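Local coordinates for IPT/TIG domain-containing protein (PDB 3TC9) that is of unproven function but, as a six-bladed beta-propeller joined to an immunoglobulin-like IPT/TIG domain, probably serves as an auxiliary nutrient-binding protein, at residues F251-D254 against E259-P262; T183-H188 against S192-N197; A231-H234 against E239-F242. All coordinates share one frame; numbering follows the deposited sequence.

Contact 1: residues F251-D254 against E259-P262; sequences FRYD and ETTP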
# COMPACT_ATOMS: atom_id res chain seq x y z
N PHE B 251 29.79 3.57 -19.54
CA PHE B 251 30.73 4.56 -19.01
C PHE B 251 30.23 5.09 -17.68
O PHE B 251 29.02 5.19 -17.48
CB PHE B 251 30.92 5.73 -19.99
CG PHE B 251 31.57 5.32 -21.28
CD1 PHE B 251 32.96 5.23 -21.38
CD2 PHE B 251 30.80 5.06 -22.41
CE1 PHE B 251 33.57 4.84 -22.57
CE2 PHE B 251 31.41 4.68 -23.62
CZ PHE B 251 32.79 4.60 -23.69
N ARG B 252 31.15 5.42 -16.78
CA ARG B 252 30.83 5.97 -15.47
C ARG B 252 31.39 7.38 -15.37
O ARG B 252 32.58 7.57 -15.61
CB ARG B 252 31.39 5.07 -14.37
CG ARG B 252 31.00 5.48 -12.98
CD ARG B 252 31.93 4.77 -12.02
NE ARG B 252 31.49 4.92 -10.64
CZ ARG B 252 31.84 5.94 -9.87
NH1 ARG B 252 32.64 6.89 -10.33
NH2 ARG B 252 31.40 6.01 -8.61
N TYR B 253 30.57 8.36 -15.03
CA TYR B 253 31.04 9.73 -14.91
C TYR B 253 30.88 10.22 -13.48
O TYR B 253 29.79 10.16 -12.92
CB TYR B 253 30.31 10.65 -15.91
CG TYR B 253 30.61 12.12 -15.74
CD1 TYR B 253 31.74 12.69 -16.31
CD2 TYR B 253 29.75 12.95 -15.02
CE1 TYR B 253 32.01 14.05 -16.18
CE2 TYR B 253 30.03 14.31 -14.86
CZ TYR B 253 31.16 14.85 -15.45
OH TYR B 253 31.43 16.20 -15.30
N ASP B 254 31.97 10.72 -12.90
CA ASP B 254 31.96 11.26 -11.54
C ASP B 254 31.85 12.78 -11.63
O ASP B 254 32.71 13.42 -12.23
CB ASP B 254 33.21 10.83 -10.76
CG ASP B 254 33.17 11.18 -9.28
OD1 ASP B 254 33.13 12.38 -8.96
OD2 ASP B 254 33.21 10.25 -8.46
N GLU B 259 35.66 12.96 -14.11
CA GLU B 259 36.34 11.84 -14.75
C GLU B 259 35.38 10.76 -15.25
O GLU B 259 34.50 10.29 -14.52
CB GLU B 259 37.38 11.21 -13.81
CG GLU B 259 38.80 11.70 -14.08
CD GLU B 259 39.66 11.95 -12.86
OE1 GLU B 259 39.91 11.00 -12.09
OE2 GLU B 259 40.13 13.10 -12.70
N THR B 260 35.55 10.39 -16.53
CA THR B 260 34.80 9.33 -17.19
C THR B 260 35.63 8.04 -17.14
O THR B 260 36.81 8.04 -17.50
CB THR B 260 34.41 9.72 -18.63
OG1 THR B 260 33.56 10.88 -18.62
CG2 THR B 260 33.70 8.58 -19.37
N THR B 261 35.01 6.95 -16.68
CA THR B 261 35.65 5.65 -16.59
C THR B 261 34.89 4.67 -17.46
O THR B 261 33.69 4.49 -17.24
CB THR B 261 35.70 5.19 -15.12
OG1 THR B 261 36.33 6.21 -14.34
CG2 THR B 261 36.44 3.87 -14.93
N PRO B 262 35.54 4.00 -18.43
CA PRO B 262 34.83 2.94 -19.18
C PRO B 262 34.66 1.73 -18.24
O PRO B 262 35.60 1.38 -17.52
CB PRO B 262 35.74 2.65 -20.39
CG PRO B 262 36.93 3.58 -20.24
CD PRO B 262 36.96 4.06 -18.83
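Arg252 and Thr261 face each other through a reciprocal pair of backbone hydrogen bonds, Arg252 N to Thr261 O and Thr261 N to Arg252 O, each 2.7 Å long. The bond given by Thr261 lies in the carbonyl plane of Arg252. A third, from Asp254 N to Glu259 O at 3.0 Å, arrives tilted 28° from the plane of its carbonyl. Arg252 O also takes a CA-H...O contact from Thr260 CA at 3.2 Å, so one carbonyl oxygen is held by two neighbouring residues.

These bonds tie strands 249-253 and 260-265 into an antiparallel hairpin, their short axes at 159°. The hairpin forms the outer half of one four-stranded blade of the six-bladed beta-propeller, with 260-265 as the blade's edge strand.

Apolar packing lies on the face shared by Phe251, Tyr253, Thr260 and Pro262. The Phe251 ring crosses Pro262 at a slant, its CE1 3.8 Å from Pro262 CB. Thr260 reaches both aromatic side chains. Its OG1 stands beside the backbone N (chi1 -62°), which puts the methyl anti to that N; CG2 meets Phe251 CD1 at 4.0 Å, while OG1 comes to the edge of the Tyr253 ring, 3.5 Å from CD1 and close to the ring plane. On the inner side of the hairpin Phe251 and Tyr253 pack against strand 240-244, where the Phe251 ring meets that of Phe242.

Arg252 and Thr261 share the other face. Beyond CB, which sits beside Thr261, the extended side chain of Arg252 leads its guanidinium away from the second strand. There NH2 bonds Lys304 O, and NH1 forms a long salt bridge, 3.9 Å, with OD2 of Asp254, at the strand end. Asp254 OD1 is engaged in the turn, by Thr256 OG1 and Thr257 N.

Contact 2: residues T183-H188 against S192-N197; sequences TICWTH and SMIITN
Ile194 O is gripped by Cys185 N at 3.1 Å, by a water that donates to it, and by a CA-H...O contact from Ile184. The same water donates to Thr196 OG1 and lies 2.6 Å from Thr183 OG1, so it bridges two buried threonines that lie side by side. Each hydroxyl has a further partner, Ala231 N for Thr183 and Asn207 OD1 for Thr196.

On the other face Met193, here selenomethionine, rests its CB over one face of the Trp186 indole, 4.1 Å from the centroid of the six-membered ring, in a CH-pi contact. CG anti to the backbone N (chi1 162°) and an extended chi2 carry SE alongside the same ring in an oblique Met-aromatic contact, and SE also lies 3.7 Å from Ile184 CG2. Near the turn Thr187 N donates to Ser192 O, Ser192 N returns a 3.3 Å bond to Thr187 OG1, and Thr187 CG2 packs 3.8 Å from Ile194 CD1. Replacing Thr187 by an alanine takes away both hydroxyl and methyl, which would probably leave Ser192 N without this acceptor and open a gap beside Ile194 CD1.

The hairpin forms the inner half of its propeller blade, with strand 205-211 continuing the sheet beyond 192-197. Ile184 and Trp186 pack on strand 141-145 of the preceding blade, Cys185 on strand 231-233 of the following one.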
# COMPACT_ATOMS: atom_id res chain seq x y z
N THR B 183 16.85 10.34 -23.00
CA THR B 183 16.51 10.21 -21.60
C THR B 183 16.63 11.51 -20.84
O THR B 183 17.19 12.49 -21.35
CB THR B 183 17.42 9.12 -20.88
OG1 THR B 183 18.81 9.49 -20.92
CG2 THR B 183 17.22 7.70 -21.40
N ILE B 184 16.10 11.47 -19.60
CA ILE B 184 16.11 12.47 -18.54
C ILE B 184 16.51 11.79 -17.27
O ILE B 184 15.90 10.78 -16.88
CB ILE B 184 14.75 13.20 -18.30
CG1 ILE B 184 14.00 13.58 -19.56
CG2 ILE B 184 14.86 14.37 -17.28
CD1 ILE B 184 12.52 13.33 -19.43
N CYS B 185 17.46 12.39 -16.57
CA CYS B 185 17.79 11.98 -15.22
C CYS B 185 18.23 13.23 -14.43
O CYS B 185 18.26 14.33 -14.98
CB CYS B 185 18.79 10.83 -15.13
SG CYS B 185 20.41 11.16 -15.87
N TRP B 186 18.39 13.07 -13.12
CA TRP B 186 18.63 14.19 -12.23
C TRP B 186 19.85 13.97 -11.39
O TRP B 186 20.16 12.83 -11.04
CB TRP B 186 17.41 14.38 -11.31
CG TRP B 186 16.11 14.58 -12.06
CD1 TRP B 186 15.29 13.61 -12.57
CD2 TRP B 186 15.51 15.83 -12.39
NE1 TRP B 186 14.21 14.19 -13.20
CE2 TRP B 186 14.32 15.55 -13.11
CE3 TRP B 186 15.86 17.17 -12.16
CZ2 TRP B 186 13.49 16.57 -13.59
CZ3 TRP B 186 15.03 18.17 -12.63
CH2 TRP B 186 13.85 17.86 -13.32
N THR B 187 20.51 15.07 -11.01
CA THR B 187 21.64 15.05 -10.09
C THR B 187 21.04 14.74 -8.72
O THR B 187 19.84 15.00 -8.50
CB THR B 187 22.41 16.37 -10.14
OG1 THR B 187 21.49 17.43 -9.87
CG2 THR B 187 23.10 16.60 -11.46
N HIS B 188 21.83 14.15 -7.82
CA HIS B 188 21.35 13.76 -6.50
C HIS B 188 20.61 14.89 -5.77
O HIS B 188 19.59 14.61 -5.13
CB HIS B 188 22.47 13.20 -5.62
CG HIS B 188 21.93 12.54 -4.38
ND1 HIS B 188 22.25 13.01 -3.12
CD2 HIS B 188 21.04 11.52 -4.25
CE1 HIS B 188 21.56 12.26 -2.27
NE2 HIS B 188 20.80 11.37 -2.89
N SER B 192 20.06 20.13 -11.09
CA SER B 192 20.24 20.00 -12.53
C SER B 192 19.52 18.80 -13.13
O SER B 192 19.39 17.73 -12.51
CB SER B 192 21.72 19.91 -12.86
OG SER B 192 22.42 21.06 -12.40
N MSE B 193 19.10 18.97 -14.37
CA MSE B 193 18.46 17.94 -15.16
C MSE B 193 19.44 17.52 -16.27
O MSE B 193 19.93 18.37 -17.03
CB MSE B 193 17.13 18.47 -15.71
CG MSE B 193 16.57 17.69 -16.88
SE MSE B 193 14.73 18.09 -17.19
CE MSE B 193 14.89 19.79 -17.88
N ILE B 194 19.73 16.23 -16.37
CA ILE B 194 20.63 15.69 -17.39
C ILE B 194 19.80 15.23 -18.58
O ILE B 194 18.96 14.34 -18.43
CB ILE B 194 21.54 14.55 -16.87
CG1 ILE B 194 22.03 14.70 -15.39
CG2 ILE B 194 22.63 14.19 -17.90
CD1 ILE B 194 23.07 15.65 -15.10
N ILE B 195 20.07 15.80 -19.76
CA ILE B 195 19.40 15.49 -21.03
C ILE B 195 20.43 14.80 -21.93
O ILE B 195 21.51 15.34 -22.15
CB ILE B 195 18.82 16.82 -21.62
CG1 ILE B 195 17.65 17.38 -20.76
CG2 ILE B 195 18.45 16.74 -23.09
CD1 ILE B 195 16.49 16.43 -20.46
N THR B 196 20.10 13.60 -22.41
CA THR B 196 20.98 12.77 -23.24
C THR B 196 20.57 12.82 -24.72
O THR B 196 19.41 12.54 -25.05
CB THR B 196 20.99 11.35 -22.71
OG1 THR B 196 21.44 11.39 -21.36
CG2 THR B 196 21.90 10.44 -23.50
N ASN B 197 21.54 13.15 -25.61
CA ASN B 197 21.35 13.26 -27.05
C ASN B 197 22.06 12.13 -27.81
O ASN B 197 23.24 11.86 -27.60
CB ASN B 197 21.84 14.63 -27.56
CG ASN B 197 21.20 15.06 -28.84
OD1 ASN B 197 19.98 14.98 -29.04
ND2 ASN B 197 22.01 15.55 -29.75
O HOH W 1 19.59 11.53 -19.50

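Contact 3: residues A231-H234 against E239-F242; sequences AETH and ELYF
Leu240 CD1 fills the tight side of this hairpin, 3.7 Å from Thr233 CG2 and 3.9 Å from Ala231 CB. Leu240 CG stands anti to the backbone N (chi1 -172°), and from there CD1 reaches over to the other strand, while Ala231 CB closes on Phe242 CB at 3.7 Å. The face of Glu232 and Tyr241 is looser: their side chains do not touch, and Glu232, partly exposed, turns its OE2 to Phe277 N. Here the backbone does the joining, through Glu232 N to Tyr241 O and a straighter bond, 2.8 Å, from Tyr241 N to Glu232 O.

Toward the turn, His234 N donates to Glu239 O. Glu239 bends at chi2 (-86°), and its carboxylate lies alongside His234, the planes of carboxylate and imidazole only 13° apart and OE1 3.6 Å from His234 CB. Tyr241 OH donates to the anti lone pair of Glu239 OE2 at 2.6 Å. Tyr299 OH bonds that oxygen too, so two hydroxyls hold it and would probably stabilise a negative charge there; Arg252 NH2 adds a long, weak ion pair.

Strands 231-233 and 240-244 make the inner half of their propeller blade. Leu240 and Ala231 pack toward strand 205-211 of the preceding blade, while the His234 ring stacks on Tyr299 and bonds Gly281 O of the next.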
# COMPACT_ATOMS: atom_id res chain seq x y z
N ALA B 231 21.31 8.02 -20.39
CA ALA B 231 22.13 8.18 -19.21
C ALA B 231 21.24 8.07 -17.97
O ALA B 231 20.02 8.25 -18.07
CB ALA B 231 22.88 9.50 -19.24
N GLU B 232 21.84 7.74 -16.82
CA GLU B 232 21.11 7.54 -15.57
C GLU B 232 22.05 7.74 -14.39
O GLU B 232 23.17 7.25 -14.42
CB GLU B 232 20.49 6.12 -15.56
CG GLU B 232 19.97 5.59 -14.24
CD GLU B 232 18.62 6.08 -13.73
OE1 GLU B 232 18.40 7.31 -13.72
OE2 GLU B 232 17.84 5.23 -13.24
N THR B 233 21.59 8.46 -13.35
CA THR B 233 22.37 8.68 -12.14
C THR B 233 22.05 7.60 -11.11
O THR B 233 20.94 7.08 -11.10
CB THR B 233 22.10 10.07 -11.56
OG1 THR B 233 20.69 10.28 -11.49
CG2 THR B 233 22.76 11.18 -12.36
N HIS B 234 23.02 7.29 -10.21
CA HIS B 234 22.79 6.35 -9.10
C HIS B 234 21.91 7.07 -8.06
O HIS B 234 22.21 8.22 -7.72
CB HIS B 234 24.10 5.83 -8.49
CG HIS B 234 23.87 4.75 -7.48
ND1 HIS B 234 23.71 5.04 -6.14
CD2 HIS B 234 23.70 3.43 -7.65
CE1 HIS B 234 23.48 3.89 -5.54
NE2 HIS B 234 23.47 2.89 -6.41
N GLU B 239 26.45 9.29 -9.05
CA GLU B 239 27.28 9.23 -10.26
C GLU B 239 26.44 8.88 -11.53
O GLU B 239 25.38 8.26 -11.41
CB GLU B 239 28.48 8.27 -10.10
CG GLU B 239 28.14 6.79 -10.09
CD GLU B 239 27.74 6.16 -8.78
OE1 GLU B 239 27.43 6.89 -7.81
OE2 GLU B 239 27.75 4.91 -8.70
N LEU B 240 26.94 9.25 -12.72
CA LEU B 240 26.24 9.06 -13.98
C LEU B 240 26.76 7.87 -14.79
O LEU B 240 27.97 7.73 -14.98
CB LEU B 240 26.35 10.33 -14.82
CG LEU B 240 25.52 10.38 -16.10
CD1 LEU B 240 24.11 10.80 -15.80
CD2 LEU B 240 26.11 11.34 -17.09
N TYR B 241 25.83 7.04 -15.28
CA TYR B 241 26.13 5.89 -16.13
C TYR B 241 25.50 6.15 -17.49
O TYR B 241 24.37 6.63 -17.57
CB TYR B 241 25.59 4.59 -15.51
CG TYR B 241 26.31 4.23 -14.23
CD1 TYR B 241 27.50 3.51 -14.26
CD2 TYR B 241 25.82 4.64 -12.99
CE1 TYR B 241 28.18 3.20 -13.08
CE2 TYR B 241 26.50 4.34 -11.81
CZ TYR B 241 27.69 3.64 -11.87
OH TYR B 241 28.39 3.37 -10.72
N PHE B 242 26.25 5.89 -18.56
CA PHE B 242 25.72 6.10 -19.91
C PHE B 242 26.42 5.13 -20.84
O PHE B 242 27.33 4.43 -20.41
CB PHE B 242 25.87 7.57 -20.36
CG PHE B 242 27.28 8.10 -20.37
CD1 PHE B 242 27.83 8.68 -19.23
CD2 PHE B 242 28.04 8.07 -21.54
CE1 PHE B 242 29.14 9.18 -19.24
CE2 PHE B 242 29.34 8.57 -21.55
CZ PHE B 242 29.88 9.13 -20.40

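In the fold
Contacts 1 and 3 build one blade: contact 3 joins its two inner strands, contact 1 its two outer ones, and the backbone bonds Tyr253 N to Leu240 O and Phe251 N to Phe242 O zip the halves together. Contact 2 is the inner hairpin of the preceding blade. It abuts contact 3, where Thr233 OG1 bonds Trp186 O, but stays about 7 Å from contact 1 at the nearest atoms. Contacts 2 and 3 are buried: a bound water serves contact 2, a carboxylate held by tyrosine hydroxyls contact 3, and both bond to adjacent blades. Contact 1 lies at the surface, where threonine, proline and charged side chains border the edge strand.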